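Putative general stress protein 26 (Jannaschia sp., PDB 2QEA) is a putative general stress protein of the pyridoxamine 5'-phosphate oxidase-like family, probably a flavin-binding oxidoreductase. Local coordinates at residues Ala43-Thr48 with Ser87-Ala92. Sequence-based numbering, arbitrary orientation.
Sequences AIWFIT and STDREA
Trp45 meets Ala92 through a CH-pi contact that joins the antiparallel sheet of this pyridoxamine 5'-phosphate oxidase-like domain, of a family that generally has an FMN-binding split-barrel fold, to the short helix 90-95, and the pair illustrates how one large ring on a strand can pack against the first turn of a neighbouring helix. The methyl carbon CB of Ala92 lies over one face of the indole, 3.7 Å from the centroid of the six-membered ring and only 13° off its normal. With CG anti to the carbonyl carbon (chi1 -54°), the benzo end of the indole, rather than its pyrrole nitrogen, is presented to residues 87-92. Ser87 approaches differently: its hydroxyl comes at the rim of the ring, in the ring plane, with OG 3.4 Å from Trp45 CZ3. The methyl and the hydroxyl thus meet the ring from roughly perpendicular directions. Phe96, just past the end of helix 90-95, stacks with the Trp45 ring, and Lys118 of strand 114-129 touches it. Replacing Trp45 by an alanine is likely to leave the Ala92 methyl without its aromatic partner and to open a gap between strand and helix. The link between Ser87 and the helix carries two weak hydrogen bonds: Asp89 N donates to Ser87 OG at 3.4 Å, and Asp89 serves as N-cap of the helix. Its CG stands anti to the backbone N (chi1 -174°), which lets OD1 accept weakly from Glu91 N at 3.3 Å, while OD2 lies obliquely to the indole, 4.1 Å from Trp45 CH2.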
loop_
_atom_site.group_PDB
_atom_site.type_symbol
_atom_site.label_atom_id
_atom_site.label_comp_id
_atom_site.label_asym_id
_atom_site.label_seq_id
_atom_site.Cartn_x
_atom_site.Cartn_y
_atom_site.Cartn_z
ATOM N N ALA A 43 1.150 12.562 -14.128
ATOM C CA ALA A 43 1.442 13.003 -12.756
ATOM C C ALA A 43 0.345 12.605 -11.756
ATOM O O ALA A 43 -0.834 12.515 -12.118
ATOM C CB ALA A 43 1.640 14.510 -12.734
ATOM N N ILE A 44 0.760 12.369 -10.505
ATOM C CA ILE A 44 -0.132 12.034 -9.385
ATOM C C ILE A 44 -0.085 13.243 -8.445
ATOM O O ILE A 44 0.995 13.624 -7.984
ATOM C CB ILE A 44 0.304 10.754 -8.637
ATOM C CG1 ILE A 44 0.437 9.567 -9.607
ATOM C CG2 ILE A 44 -0.703 10.427 -7.532
ATOM C CD1 ILE A 44 0.910 8.270 -8.955
ATOM N N TRP A 45 -1.255 13.821 -8.157
ATOM C CA TRP A 45 -1.374 15.053 -7.362
ATOM C C TRP A 45 -1.827 14.801 -5.921
ATOM O O TRP A 45 -2.653 13.914 -5.680
ATOM C CB TRP A 45 -2.346 16.014 -8.051
ATOM C CG TRP A 45 -1.978 16.303 -9.481
ATOM C CD1 TRP A 45 -2.288 15.551 -10.582
ATOM C CD2 TRP A 45 -1.221 17.414 -9.959
ATOM N NE1 TRP A 45 -1.781 16.135 -11.717
ATOM C CE2 TRP A 45 -1.119 17.280 -11.366
ATOM C CE3 TRP A 45 -0.620 18.519 -9.337
ATOM C CZ2 TRP A 45 -0.438 18.213 -12.166
ATOM C CZ3 TRP A 45 0.058 19.446 -10.128
ATOM C CH2 TRP A 45 0.144 19.287 -11.532
ATOM N N PHE A 46 -1.274 15.581 -4.982
ATOM C CA PHE A 46 -1.603 15.496 -3.546
ATOM C C PHE A 46 -1.782 16.891 -2.939
ATOM O O PHE A 46 -0.997 17.793 -3.233
ATOM C CB PHE A 46 -0.495 14.781 -2.761
ATOM C CG PHE A 46 -0.131 13.428 -3.301
ATOM C CD1 PHE A 46 -0.791 12.278 -2.858
ATOM C CD2 PHE A 46 0.891 13.299 -4.251
ATOM C CE1 PHE A 46 -0.446 11.010 -3.362
ATOM C CE2 PHE A 46 1.244 12.047 -4.762
ATOM C CZ PHE A 46 0.577 10.898 -4.320
ATOM N N ILE A 47 -2.811 17.052 -2.102
ATOM C CA ILE A 47 -3.087 18.296 -1.373
ATOM C C ILE A 47 -2.644 18.036 0.072
ATOM O O ILE A 47 -3.167 17.122 0.718
ATOM C CB ILE A 47 -4.587 18.678 -1.421
ATOM C CG1 ILE A 47 -5.042 18.895 -2.870
ATOM C CG2 ILE A 47 -4.848 19.945 -0.605
ATOM C CD1 ILE A 47 -6.516 19.232 -3.019
ATOM N N THR A 48 -1.682 18.826 0.559
ATOM C CA THR A 48 -1.134 18.693 1.920
ATOM C C THR A 48 -0.882 20.057 2.584
ATOM O O THR A 48 -1.077 21.105 1.963
ATOM C CB THR A 48 0.171 17.855 1.895
ATOM O OG1 THR A 48 0.618 17.594 3.234
ATOM C CG2 THR A 48 1.273 18.564 1.101
ATOM N N SER A 87 3.896 22.560 -6.562
ATOM C CA SER A 87 3.220 23.004 -7.781
ATOM C C SER A 87 2.393 24.246 -7.460
ATOM O O SER A 87 1.641 24.246 -6.481
ATOM C CB SER A 87 2.324 21.913 -8.354
ATOM O OG SER A 87 1.774 22.333 -9.591
ATOM N N THR A 88 2.561 25.291 -8.275
ATOM C CA THR A 88 1.792 26.539 -8.175
ATOM C C THR A 88 0.776 26.610 -9.340
ATOM O O THR A 88 0.420 27.700 -9.795
ATOM C CB THR A 88 2.739 27.767 -8.185
ATOM O OG1 THR A 88 3.448 27.820 -9.430
ATOM C CG2 THR A 88 3.737 27.691 -7.033
ATOM N N ASP A 89 0.298 25.443 -9.787
ATOM C CA ASP A 89 -0.633 25.317 -10.904
ATOM C C ASP A 89 -2.048 25.445 -10.333
ATOM O O ASP A 89 -2.563 24.503 -9.719
ATOM C CB ASP A 89 -0.410 23.960 -11.614
ATOM C CG ASP A 89 -1.249 23.780 -12.889
ATOM O OD1 ASP A 89 -1.908 24.732 -13.364
ATOM O OD2 ASP A 89 -1.231 22.654 -13.431
ATOM N N ARG A 90 -2.653 26.622 -10.518
ATOM C CA ARG A 90 -4.026 26.902 -10.056
ATOM C C ARG A 90 -5.097 26.055 -10.766
ATOM O O ARG A 90 -6.155 25.800 -10.184
ATOM C CB ARG A 90 -4.359 28.391 -10.207
ATOM N N GLU A 91 -4.818 25.628 -12.005
ATOM C CA GLU A 91 -5.727 24.773 -12.794
ATOM C C GLU A 91 -5.835 23.385 -12.157
ATOM O O GLU A 91 -6.938 22.861 -11.997
ATOM C CB GLU A 91 -5.251 24.617 -14.251
ATOM C CG GLU A 91 -5.107 25.923 -15.066
ATOM C CD GLU A 91 -6.415 26.682 -15.280
ATOM O OE1 GLU A 91 -7.508 26.079 -15.176
ATOM O OE2 GLU A 91 -6.345 27.896 -15.576
ATOM N N ALA A 92 -4.685 22.806 -11.808
ATOM C CA ALA A 92 -4.615 21.495 -11.142
ATOM C C ALA A 92 -5.198 21.537 -9.725
ATOM O O ALA A 92 -5.902 20.609 -9.324
ATOM C CB ALA A 92 -3.172 20.979 -11.105
#